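Local coordinates for sulfite reductase [ferredoxin] (Mycobacterium tuberculosis, PDB 1ZJ8), which reduces sulfite to sulfide using siroheme and a [4Fe-4S] cluster, probably with ferredoxin as the electron donor, at residues A[32-37]-A[293-298]; A[213-218]-A[287-292]. All blocks are in the same frame, centred on the assembly; numbering follows the deposited sequence.

Overall arrangement
Interaction 2 is nested within the chain loop that interaction 1 closes, their centres about 11 Å apart. Residues 287-292 end a helix and run directly into 293-298, so one continuous piece of backbone serves both. The main polar links between them are a salt bridge of 2.6 Å from Arg294 NH2 to Asp214 OD1 and a probable hydrogen bond of 3.1 Å from Arg217 NE to Arg297 O. Interaction 2 reaches the siroheme pocket through Arg217 and Lys218; the Lys218 side chain is about 6 Å from that of Cys478, by similarity the axial ligand of the siroheme iron. Interaction 1 is centred about 25 Å from the chain's centre, against about 20 Å for interaction 2.

Interaction 1: residues A[32-37]-A[293-298]; sequences EPLNAN and YRRLRA
The amide nitrogen ND2 of Asn35 makes a weak hydrogen bond of 3.1 Å to Arg295 O, bent to 126° at the hydrogen, and lies equally close to Arg294 O. Through it the N-terminal arm, just as it turns into helix 36-40, is laid against the loop joining helices 277-291 and 302-309 of the first nitrite and sulfite reductase 4Fe-4S domain. Asn35 OD1 is also modelled close to Arg295 O, a pairing of two acceptors, so the exact turn of this amide is doubtful.

Beside the amide the contact becomes apolar. Leu34 crosses the Arg295 chain at a slant, its CD1 branch 3.5 Å from Arg295 CG. With CG anti to the backbone N (chi1 -177°), the Arg295 chain starts out extended and offers CB and CG to that methyl before bending at chi3; farther out, Leu296 CG lies above one face of the guanidinium, toward its rim, and NH2 has a long, weak ion pair with Glu23.

On the helix side, Asn37 sets its CB and amide against CD and NE of Arg297; the two side chains cross at about a right angle, with amide and guanidinium planes 54° apart. The outer guanidinium nitrogens turn elsewhere: NH2 forms a salt bridge with Asp174, while NH1 makes a weak hydrogen bond to Pro216 O. Arg294 likewise leads away, to a salt bridge with Asp214 and a cation-pi contact with Trp26. The siroheme is about 7 Å from the side chain of Arg297, whose bend at chi2 turns the chain across Asn37, with Asn37 ND2 at the edge of the guanidinium, in its plane.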
ATOM      1  N   GLU A  32      -3.764 -22.637  21.367  1.00 68.37           N
ATOM      2  CA  GLU A  32      -2.967 -23.661  20.672  1.00 68.32           C
ATOM      3  C   GLU A  32      -2.884 -23.474  19.152  1.00 68.05           C
ATOM      4  O   GLU A  32      -3.856 -23.038  18.530  1.00 68.16           O
ATOM      5  CB  GLU A  32      -3.482 -25.068  21.019  1.00 68.52           C
ATOM      6  CG  GLU A  32      -3.052 -25.531  22.410  1.00 69.22           C
ATOM      7  CD  GLU A  32      -1.525 -25.583  22.581  1.00 70.06           C
ATOM      8  OE1 GLU A  32      -0.835 -24.567  22.322  1.00 70.08           O
ATOM      9  OE2 GLU A  32      -1.006 -26.646  22.986  1.00 70.87           O
ATOM     10  N   PRO A  33      -1.724 -23.816  18.545  1.00 67.53           N
ATOM     11  CA  PRO A  33      -1.558 -23.647  17.096  1.00 67.18           C
ATOM     12  C   PRO A  33      -2.568 -24.443  16.284  1.00 66.77           C
ATOM     13  O   PRO A  33      -2.662 -25.649  16.461  1.00 66.88           O
ATOM     14  CB  PRO A  33      -0.137 -24.179  16.824  1.00 67.26           C
ATOM     15  CG  PRO A  33       0.232 -24.985  18.018  1.00 67.48           C
ATOM     16  CD  PRO A  33      -0.512 -24.381  19.172  1.00 67.66           C
ATOM     17  N   LEU A  34      -3.315 -23.771  15.412  1.00 66.30           N
ATOM     18  CA  LEU A  34      -4.268 -24.431  14.527  1.00 66.06           C
ATOM     19  C   LEU A  34      -3.820 -24.359  13.057  1.00 65.82           C
ATOM     20  O   LEU A  34      -4.594 -24.674  12.147  1.00 65.84           O
ATOM     21  CB  LEU A  34      -5.657 -23.792  14.679  1.00 66.12           C
ATOM     22  CG  LEU A  34      -6.256 -23.650  16.088  1.00 66.36           C
ATOM     23  CD1 LEU A  34      -7.738 -23.243  16.029  1.00 65.86           C
ATOM     24  CD2 LEU A  34      -6.094 -24.931  16.892  1.00 66.19           C
ATOM     25  N   ASN A  35      -2.573 -23.938  12.837  1.00 65.53           N
ATOM     26  CA  ASN A  35      -1.987 -23.774  11.495  1.00 65.26           C
ATOM     27  C   ASN A  35      -0.500 -24.084  11.590  1.00 65.11           C
ATOM     28  O   ASN A  35       0.055 -24.134  12.692  1.00 64.81           O
ATOM     29  CB  ASN A  35      -2.150 -22.327  10.993  1.00 65.11           C
ATOM     30  CG  ASN A  35      -3.581 -21.847  11.045  1.00 64.69           C
ATOM     31  OD1 ASN A  35      -4.438 -22.401  10.372  1.00 64.50           O
ATOM     32  ND2 ASN A  35      -3.851 -20.819  11.854  1.00 63.61           N
ATOM     33  N   ALA A  36       0.143 -24.271  10.437  1.00 65.11           N
ATOM     34  CA  ALA A  36       1.608 -24.346  10.377  1.00 65.19           C
ATOM     35  C   ALA A  36       2.217 -22.961  10.652  1.00 65.29           C
ATOM     36  O   ALA A  36       3.365 -22.838  11.112  1.00 65.03           O
ATOM     37  CB  ALA A  36       2.057 -24.862   9.018  1.00 65.10           C
ATOM     38  N   ASN A  37       1.427 -21.928  10.351  1.00 65.44           N
ATOM     39  CA  ASN A  37       1.813 -20.541  10.547  1.00 65.52           C
ATOM     40  C   ASN A  37       1.783 -20.169  12.014  1.00 65.62           C
ATOM     41  O   ASN A  37       2.754 -19.617  12.534  1.00 65.52           O
ATOM     42  CB  ASN A  37       0.882 -19.622   9.752  1.00 65.63           C
ATOM     43  CG  ASN A  37       1.080 -19.757   8.247  1.00 65.65           C
ATOM     44  OD1 ASN A  37       0.286 -20.398   7.554  1.00 65.16           O
ATOM     45  ND2 ASN A  37       2.145 -19.148   7.739  1.00 65.81           N
ATOM     46  N   TYR A 293      -8.999 -13.847  15.356  1.00 50.30           N
ATOM     47  CA  TYR A 293      -9.072 -15.276  15.041  1.00 50.43           C
ATOM     48  C   TYR A 293      -7.718 -15.813  14.571  1.00 50.73           C
ATOM     49  O   TYR A 293      -6.995 -15.120  13.861  1.00 50.87           O
ATOM     50  CB  TYR A 293     -10.146 -15.518  13.980  1.00 49.99           C
ATOM     51  CG  TYR A 293     -11.502 -14.930  14.324  1.00 49.60           C
ATOM     52  CD1 TYR A 293     -11.958 -14.883  15.640  1.00 49.65           C
ATOM     53  CD2 TYR A 293     -12.344 -14.446  13.333  1.00 49.82           C
ATOM     54  CE1 TYR A 293     -13.217 -14.356  15.960  1.00 49.72           C
ATOM     55  CE2 TYR A 293     -13.621 -13.926  13.646  1.00 50.03           C
ATOM     56  CZ  TYR A 293     -14.048 -13.885  14.965  1.00 49.54           C
ATOM     57  OH  TYR A 293     -15.287 -13.366  15.298  1.00 49.10           O
ATOM     58  N   ARG A 294      -7.369 -17.031  14.997  1.00 50.98           N
ATOM     59  CA  ARG A 294      -6.067 -17.647  14.658  1.00 51.16           C
ATOM     60  C   ARG A 294      -6.233 -19.118  14.213  1.00 51.50           C
ATOM     61  O   ARG A 294      -5.361 -19.971  14.447  1.00 51.40           O
ATOM     62  CB  ARG A 294      -5.078 -17.520  15.837  1.00 51.28           C
ATOM     63  CG  ARG A 294      -4.934 -16.083  16.399  1.00 50.90           C
ATOM     64  CD  ARG A 294      -4.081 -16.012  17.660  1.00 50.19           C
ATOM     65  NE  ARG A 294      -2.663 -15.812  17.360  1.00 49.44           N
ATOM     66  CZ  ARG A 294      -1.923 -14.760  17.732  1.00 48.94           C
ATOM     67  NH1 ARG A 294      -2.439 -13.770  18.463  1.00 48.53           N
ATOM     68  NH2 ARG A 294      -0.636 -14.712  17.390  1.00 47.38           N
ATOM     69  N   ARG A 295      -7.346 -19.369  13.525  1.00 51.93           N
ATOM     70  CA  ARG A 295      -7.738 -20.698  13.087  1.00 52.21           C
ATOM     71  C   ARG A 295      -7.627 -20.842  11.557  1.00 52.36           C
ATOM     72  O   ARG A 295      -6.727 -21.518  11.067  1.00 52.29           O
ATOM     73  CB  ARG A 295      -9.164 -20.969  13.570  1.00 52.29           C
ATOM     74  CG  ARG A 295      -9.682 -22.348  13.247  1.00 52.26           C
ATOM     75  CD  ARG A 295     -11.075 -22.512  13.795  1.00 52.50           C
ATOM     76  NE  ARG A 295     -12.035 -21.683  13.071  1.00 52.81           N
ATOM     77  CZ  ARG A 295     -12.619 -22.022  11.919  1.00 52.61           C
ATOM     78  NH1 ARG A 295     -12.339 -23.177  11.322  1.00 52.80           N
ATOM     79  NH2 ARG A 295     -13.485 -21.189  11.350  1.00 52.59           N
ATOM     80  N   LEU A 296      -8.545 -20.222  10.815  1.00 52.53           N
ATOM     81  CA  LEU A 296      -8.436 -20.161   9.353  1.00 52.62           C
ATOM     82  C   LEU A 296      -7.491 -19.020   8.959  1.00 52.75           C
ATOM     83  O   LEU A 296      -7.691 -17.866   9.355  1.00 52.93           O
ATOM     84  CB  LEU A 296      -9.808 -19.953   8.685  1.00 52.45           C
ATOM     85  CG  LEU A 296     -10.849 -21.080   8.797  1.00 52.65           C
ATOM     86  CD1 LEU A 296     -12.215 -20.703   8.179  1.00 51.70           C
ATOM     87  CD2 LEU A 296     -10.321 -22.381   8.186  1.00 53.01           C
ATOM     88  N   ARG A 297      -6.478 -19.349   8.162  1.00 52.91           N
ATOM     89  CA  ARG A 297      -5.507 -18.367   7.646  1.00 52.77           C
ATOM     90  C   ARG A 297      -6.150 -17.231   6.860  1.00 52.70           C
ATOM     91  O   ARG A 297      -5.709 -16.098   6.952  1.00 53.06           O
ATOM     92  CB  ARG A 297      -4.498 -19.058   6.732  1.00 52.51           C
ATOM     93  CG  ARG A 297      -3.163 -18.416   6.737  1.00 52.57           C
ATOM     94  CD  ARG A 297      -2.402 -18.790   7.993  1.00 53.25           C
ATOM     95  NE  ARG A 297      -1.221 -17.946   8.197  1.00 53.89           N
ATOM     96  CZ  ARG A 297      -1.224 -16.769   8.833  1.00 54.01           C
ATOM     97  NH1 ARG A 297      -2.352 -16.231   9.304  1.00 54.39           N
ATOM     98  NH2 ARG A 297      -0.089 -16.104   8.970  1.00 53.47           N
ATOM     99  N   ALA A 298      -7.189 -17.537   6.093  1.00 52.68           N
ATOM    100  CA  ALA A 298      -7.933 -16.517   5.358  1.00 52.87           C
ATOM    101  C   ALA A 298      -9.136 -15.964   6.134  1.00 52.97           C
ATOM    102  O   ALA A 298      -9.984 -15.293   5.547  1.00 53.06           O
ATOM    103  CB  ALA A 298      -8.402 -17.073   4.025  1.00 53.09           C
TER

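Interaction 2: residues A[213-218]-A[287-292]; sequences ADLPRK and VFRDYG. With SRM (siroheme), chain E.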
ATOM      1  N   ALA A 213       4.843  -8.379  18.125  1.00 50.50           N
ATOM      2  CA  ALA A 213       5.523  -9.161  17.111  1.00 49.97           C
ATOM      3  C   ALA A 213       4.761 -10.424  16.689  1.00 49.40           C
ATOM      4  O   ALA A 213       5.161 -11.073  15.735  1.00 49.57           O
ATOM      5  CB  ALA A 213       6.929  -9.515  17.583  1.00 50.22           C
ATOM      6  N   ASP A 214       3.686 -10.787  17.388  1.00 48.71           N
ATOM      7  CA  ASP A 214       2.926 -11.994  17.029  1.00 48.14           C
ATOM      8  C   ASP A 214       1.436 -11.719  17.109  1.00 47.61           C
ATOM      9  O   ASP A 214       0.818 -11.785  18.193  1.00 47.58           O
ATOM     10  CB  ASP A 214       3.330 -13.175  17.928  1.00 48.54           C
ATOM     11  CG  ASP A 214       2.644 -14.497  17.549  1.00 48.92           C
ATOM     12  OD1 ASP A 214       1.867 -14.542  16.566  1.00 50.05           O
ATOM     13  OD2 ASP A 214       2.892 -15.500  18.254  1.00 48.61           O
ATOM     14  N   LEU A 215       0.875 -11.402  15.942  1.00 46.69           N
ATOM     15  CA  LEU A 215      -0.546 -11.094  15.802  1.00 45.91           C
ATOM     16  C   LEU A 215      -1.215 -12.158  14.911  1.00 45.11           C
ATOM     17  O   LEU A 215      -0.530 -12.921  14.204  1.00 44.69           O
ATOM     18  CB  LEU A 215      -0.744  -9.682  15.215  1.00 45.84           C
ATOM     19  CG  LEU A 215       0.167  -8.550  15.699  1.00 45.66           C
ATOM     20  CD1 LEU A 215      -0.221  -7.261  15.014  1.00 46.05           C
ATOM     21  CD2 LEU A 215       0.095  -8.371  17.186  1.00 46.24           C
ATOM     22  N   PRO A 216      -2.556 -12.239  14.971  1.00 44.34           N
ATOM     23  CA  PRO A 216      -3.328 -13.133  14.121  1.00 44.03           C
ATOM     24  C   PRO A 216      -2.965 -13.042  12.641  1.00 43.65           C
ATOM     25  O   PRO A 216      -3.045 -14.050  11.924  1.00 43.80           O
ATOM     26  CB  PRO A 216      -4.764 -12.640  14.324  1.00 44.37           C
ATOM     27  CG  PRO A 216      -4.782 -12.028  15.686  1.00 44.34           C
ATOM     28  CD  PRO A 216      -3.412 -11.490  15.918  1.00 44.47           C
ATOM     29  N   ARG A 217      -2.617 -11.834  12.190  1.00 42.77           N
ATOM     30  CA  ARG A 217      -2.120 -11.620  10.838  1.00 41.98           C
ATOM     31  C   ARG A 217      -1.434 -10.264  10.704  1.00 41.08           C
ATOM     32  O   ARG A 217      -1.111  -9.612  11.713  1.00 40.82           O
ATOM     33  CB  ARG A 217      -3.282 -11.718   9.853  1.00 42.37           C
ATOM     34  CG  ARG A 217      -3.272 -12.971   9.015  1.00 42.69           C
ATOM     35  CD  ARG A 217      -4.068 -12.743   7.728  1.00 43.56           C
ATOM     36  NE  ARG A 217      -3.749 -13.717   6.694  1.00 44.11           N
ATOM     37  CZ  ARG A 217      -2.586 -13.771   6.061  1.00 44.26           C
ATOM     38  NH1 ARG A 217      -1.598 -12.912   6.336  1.00 43.68           N
ATOM     39  NH2 ARG A 217      -2.416 -14.707   5.146  1.00 45.79           N
ATOM     40  N   LYS A 218      -1.198  -9.855   9.452  1.00 40.03           N
ATOM     41  CA  LYS A 218      -0.698  -8.517   9.147  1.00 38.87           C
ATOM     42  C   LYS A 218      -1.690  -7.446   9.618  1.00 37.78           C
ATOM     43  O   LYS A 218      -2.909  -7.685   9.672  1.00 37.29           O
ATOM     44  CB  LYS A 218      -0.392  -8.378   7.644  1.00 38.86           C
ATOM     45  CG  LYS A 218      -1.593  -8.447   6.712  1.00 39.00           C
ATOM     46  CD  LYS A 218      -1.248  -8.015   5.287  1.00 39.35           C
ATOM     47  CE  LYS A 218      -0.876  -9.189   4.373  1.00 39.65           C
ATOM     48  NZ  LYS A 218      -0.383  -8.711   3.035  1.00 40.74           N
ATOM     49  N   VAL A 287      -6.221  -5.569  21.360  1.00 44.96           N
ATOM     50  CA  VAL A 287      -7.451  -6.321  21.153  1.00 45.64           C
ATOM     51  C   VAL A 287      -7.272  -7.304  20.003  1.00 46.33           C
ATOM     52  O   VAL A 287      -7.632  -8.471  20.123  1.00 46.77           O
ATOM     53  CB  VAL A 287      -8.647  -5.425  20.843  1.00 45.78           C
ATOM     54  CG1 VAL A 287      -9.909  -6.287  20.627  1.00 45.55           C
ATOM     55  CG2 VAL A 287      -8.842  -4.393  21.962  1.00 45.68           C
ATOM     56  N   PHE A 288      -6.706  -6.835  18.897  1.00 46.98           N
ATOM     57  CA  PHE A 288      -6.421  -7.704  17.754  1.00 47.27           C
ATOM     58  C   PHE A 288      -5.655  -8.939  18.215  1.00 47.72           C
ATOM     59  O   PHE A 288      -6.081 -10.062  17.973  1.00 48.17           O
ATOM     60  CB  PHE A 288      -5.623  -6.937  16.668  1.00 47.37           C
ATOM     61  CG  PHE A 288      -5.329  -7.738  15.399  1.00 47.35           C
ATOM     62  CD1 PHE A 288      -6.316  -8.530  14.787  1.00 47.48           C
ATOM     63  CD2 PHE A 288      -4.071  -7.664  14.792  1.00 47.62           C
ATOM     64  CE1 PHE A 288      -6.049  -9.253  13.619  1.00 46.81           C
ATOM     65  CE2 PHE A 288      -3.794  -8.394  13.611  1.00 47.55           C
ATOM     66  CZ  PHE A 288      -4.791  -9.189  13.033  1.00 47.23           C
ATOM     67  N   ARG A 289      -4.530  -8.726  18.888  1.00 48.40           N
ATOM     68  CA  ARG A 289      -3.668  -9.834  19.328  1.00 48.43           C
ATOM     69  C   ARG A 289      -4.453 -10.825  20.186  1.00 48.78           C
ATOM     70  O   ARG A 289      -4.370 -12.041  19.979  1.00 49.12           O
ATOM     71  CB  ARG A 289      -2.454  -9.312  20.104  1.00 48.52           C
ATOM     72  CG  ARG A 289      -1.517 -10.410  20.689  1.00 48.65           C
ATOM     73  CD  ARG A 289      -0.579  -9.860  21.772  1.00 48.12           C
ATOM     74  NE  ARG A 289      -1.336  -9.071  22.742  1.00 48.47           N
ATOM     75  CZ  ARG A 289      -0.819  -8.213  23.618  1.00 48.03           C
ATOM     76  NH1 ARG A 289       0.496  -8.012  23.691  1.00 48.05           N
ATOM     77  NH2 ARG A 289      -1.638  -7.545  24.428  1.00 47.86           N
ATOM     78  N   ASP A 290      -5.236 -10.304  21.126  1.00 48.87           N
ATOM     79  CA  ASP A 290      -5.888 -11.146  22.133  1.00 48.86           C
ATOM     80  C   ASP A 290      -7.216 -11.796  21.655  1.00 49.11           C
ATOM     81  O   ASP A 290      -7.529 -12.931  22.042  1.00 49.19           O
ATOM     82  CB  ASP A 290      -6.067 -10.327  23.431  1.00 48.64           C
ATOM     83  CG  ASP A 290      -4.709  -9.864  24.045  1.00 47.80           C
ATOM     84  OD1 ASP A 290      -3.681 -10.540  23.850  1.00 47.20           O
ATOM     85  OD2 ASP A 290      -4.659  -8.822  24.725  1.00 46.01           O
ATOM     86  N   TYR A 291      -7.968 -11.105  20.801  1.00 49.30           N
ATOM     87  CA  TYR A 291      -9.292 -11.582  20.367  1.00 49.55           C
ATOM     88  C   TYR A 291      -9.429 -11.867  18.855  1.00 49.95           C
ATOM     89  O   TYR A 291     -10.469 -12.367  18.404  1.00 50.33           O
ATOM     90  CB  TYR A 291     -10.362 -10.562  20.765  1.00 49.49           C
ATOM     91  CG  TYR A 291     -10.688 -10.476  22.255  1.00 49.84           C
ATOM     92  CD1 TYR A 291      -9.846  -9.788  23.145  1.00 49.55           C
ATOM     93  CD2 TYR A 291     -11.880 -11.038  22.766  1.00 49.10           C
ATOM     94  CE1 TYR A 291     -10.173  -9.692  24.506  1.00 49.58           C
ATOM     95  CE2 TYR A 291     -12.210 -10.944  24.107  1.00 48.50           C
ATOM     96  CZ  TYR A 291     -11.359 -10.278  24.973  1.00 49.16           C
ATOM     97  OH  TYR A 291     -11.699 -10.193  26.301  1.00 48.94           O
ATOM     98  N   GLY A 292      -8.408 -11.537  18.064  1.00 50.09           N
ATOM     99  CA  GLY A 292      -8.412 -11.884  16.646  1.00 50.03           C
ATOM    100  C   GLY A 292      -8.351 -13.388  16.421  1.00 50.09           C
ATOM    101  O   GLY A 292      -7.721 -14.117  17.188  1.00 50.12           O
TER
HETATM  102 FE   SRM E 557       0.440  -6.846  -0.520  1.00 36.68          FE
HETATM  103  CHA SRM E 557       1.011 -10.211  -0.382  1.00 39.33           C
HETATM  104  CHB SRM E 557       2.684  -6.582  -2.992  1.00 37.03           C
HETATM  105  CHC SRM E 557      -0.073  -3.634  -0.613  1.00 31.66           C
HETATM  106  CHD SRM E 557      -2.914  -7.385   0.105  1.00 36.19           C
HETATM  107  NA  SRM E 557       1.752  -8.103  -1.355  1.00 38.55           N
HETATM  108  C1A SRM E 557       1.936  -9.416  -1.091  1.00 39.78           C
HETATM  109  C2A SRM E 557       3.223  -9.965  -1.624  1.00 40.69           C
HETATM  110  CMA SRM E 557       4.250  -9.982  -0.534  1.00 40.05           C
HETATM  111  CDA SRM E 557       3.047 -11.285  -2.322  1.00 42.56           C
HETATM  112  CEA SRM E 557       3.461 -12.548  -1.635  1.00 44.84           C
HETATM  113  O3A SRM E 557       2.891 -12.866  -0.586  1.00 47.29           O
HETATM  114  O4A SRM E 557       4.361 -13.263  -2.100  1.00 46.66           O
HETATM  115  C3A SRM E 557       3.545  -8.938  -2.655  1.00 40.44           C
HETATM  116  CAA SRM E 557       4.994  -8.601  -2.763  1.00 40.25           C
HETATM  117  CBA SRM E 557       5.498  -9.567  -3.802  1.00 41.43           C
HETATM  118  CCA SRM E 557       6.618  -8.968  -4.588  1.00 42.67           C
HETATM  119  O1A SRM E 557       6.545  -7.766  -4.925  1.00 41.33           O
HETATM  120  O2A SRM E 557       7.606  -9.690  -4.865  1.00 43.03           O
HETATM  121  C4A SRM E 557       2.635  -7.807  -2.314  1.00 39.08           C
HETATM  122  NB  SRM E 557       1.290  -5.375  -1.510  1.00 35.16           N
HETATM  123  C1B SRM E 557       2.226  -5.379  -2.461  1.00 34.63           C
HETATM  124  C2B SRM E 557       2.728  -4.022  -2.868  1.00 33.18           C
HETATM  125  CMB SRM E 557       4.207  -3.957  -3.122  1.00 32.44           C
HETATM  126  CDB SRM E 557       2.021  -3.649  -4.128  1.00 33.03           C
HETATM  127  CEB SRM E 557       2.349  -2.341  -4.757  1.00 33.40           C
HETATM  128  O3B SRM E 557       2.938  -2.255  -5.856  1.00 33.18           O
HETATM  129  O4B SRM E 557       2.019  -1.331  -4.136  1.00 34.85           O
HETATM  130  C3B SRM E 557       2.225  -3.213  -1.692  1.00 32.49           C
HETATM  131  CAB SRM E 557       3.228  -3.216  -0.567  1.00 32.29           C
HETATM  132  CBB SRM E 557       3.079  -2.017   0.320  1.00 31.87           C
HETATM  133  CCB SRM E 557       3.929  -2.171   1.548  1.00 31.13           C
HETATM  134  O1B SRM E 557       4.994  -1.569   1.655  1.00 31.81           O
HETATM  135  O2B SRM E 557       3.568  -2.874   2.486  1.00 33.57           O
HETATM  136  C4B SRM E 557       1.093  -4.090  -1.231  1.00 33.82           C
HETATM  137  NC  SRM E 557      -1.158  -5.765  -0.422  1.00 33.63           N
HETATM  138  C1C SRM E 557      -1.169  -4.422  -0.295  1.00 31.18           C
HETATM  139  C2C SRM E 557      -2.444  -3.882  -0.199  1.00 32.91           C
HETATM  140  CDC SRM E 557      -2.888  -2.462  -0.307  1.00 33.13           C
HETATM  141  CEC SRM E 557      -2.900  -1.567   0.870  1.00 32.44           C
HETATM  142  O3C SRM E 557      -2.364  -1.932   1.941  1.00 31.81           O
HETATM  143  O4C SRM E 557      -3.475  -0.480   0.712  1.00 32.69           O
HETATM  144  C3C SRM E 557      -3.231  -4.985  -0.049  1.00 33.32           C
HETATM  145  CAC SRM E 557      -4.705  -4.805   0.109  1.00 33.48           C
HETATM  146  CBC SRM E 557      -5.271  -4.211   1.382  1.00 32.83           C
HETATM  147  CCC SRM E 557      -5.315  -5.292   2.448  1.00 32.31           C
HETATM  148  O1C SRM E 557      -4.250  -5.723   2.967  1.00 28.39           O
HETATM  149  O2C SRM E 557      -6.450  -5.737   2.757  1.00 31.62           O
HETATM  150  C4C SRM E 557      -2.435  -6.099  -0.118  1.00 34.77           C
HETATM  151  ND  SRM E 557      -0.641  -8.429   0.130  1.00 37.36           N
HETATM  152  C1D SRM E 557      -1.984  -8.439   0.122  1.00 37.00           C
HETATM  153  C2D SRM E 557      -2.429  -9.775   0.123  1.00 38.32           C
HETATM  154  CAD SRM E 557      -3.756 -10.196   0.729  1.00 37.48           C
HETATM  155  CBD SRM E 557      -3.786 -10.624   2.163  1.00 39.18           C
HETATM  156  CCD SRM E 557      -5.056 -10.938   2.901  1.00 40.36           C
HETATM  157  O1D SRM E 557      -5.357 -10.183   3.852  1.00 41.96           O
HETATM  158  O2D SRM E 557      -5.783 -11.913   2.571  1.00 37.19           O
HETATM  159  C3D SRM E 557      -1.294 -10.567   0.131  1.00 37.58           C
HETATM  160  CDD SRM E 557      -1.244 -12.004   0.576  1.00 38.97           C
HETATM  161  CED SRM E 557      -1.261 -12.416   2.032  1.00 39.54           C
HETATM  162  O3D SRM E 557      -1.079 -11.597   2.933  1.00 39.68           O
HETATM  163  O4D SRM E 557      -1.460 -13.594   2.361  1.00 38.84           O
HETATM  164  C4D SRM E 557      -0.196  -9.722   0.137  1.00 38.45           C
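Pro216 lies flat over the Phe288 ring, its CD 3.9 Å from the ring centroid and 9° off the normal, a CH-pi contact. The same ring meets Leu215 CB at CE2, 3.7 Å away, and has the carbonyl oxygen Arg217 O at its edge, 3.5 Å from CE2. Pro216 CG also rests 3.3 Å from Phe288 O, in the last turn of helix 277-291, and against Gly292 CA, where the chain leaves the helix.

The ring reaches this spot because Phe288 CG is anti to the backbone N (chi1 -177°), which carries it off the helix toward the 213-218 loop; Leu302 and the ring of Tyr219 pack on it from beyond the contact. Next along the helix, Arg289 sets its CG against Asp214 O and grips Asp290 side-on in a salt bridge, NE to OD1 at 3.0 Å and NH2 to OD2.

From this apolar seat, which joins the helix to the loop leading into strand 219-224, the chain runs on into the siroheme pocket. Arg217 stretches out from CG to NE and places NH2 3.1 Å from siroheme O4D, while NE is probably hydrogen-bonded to Arg297 O. Lys218 carries its amine over the macrocycle, NZ 2.9 Å from siroheme ND, beside the same carboxylate. The Arg217 guanidinium next to O4D would be expected to balance the negative charge of that carboxylate.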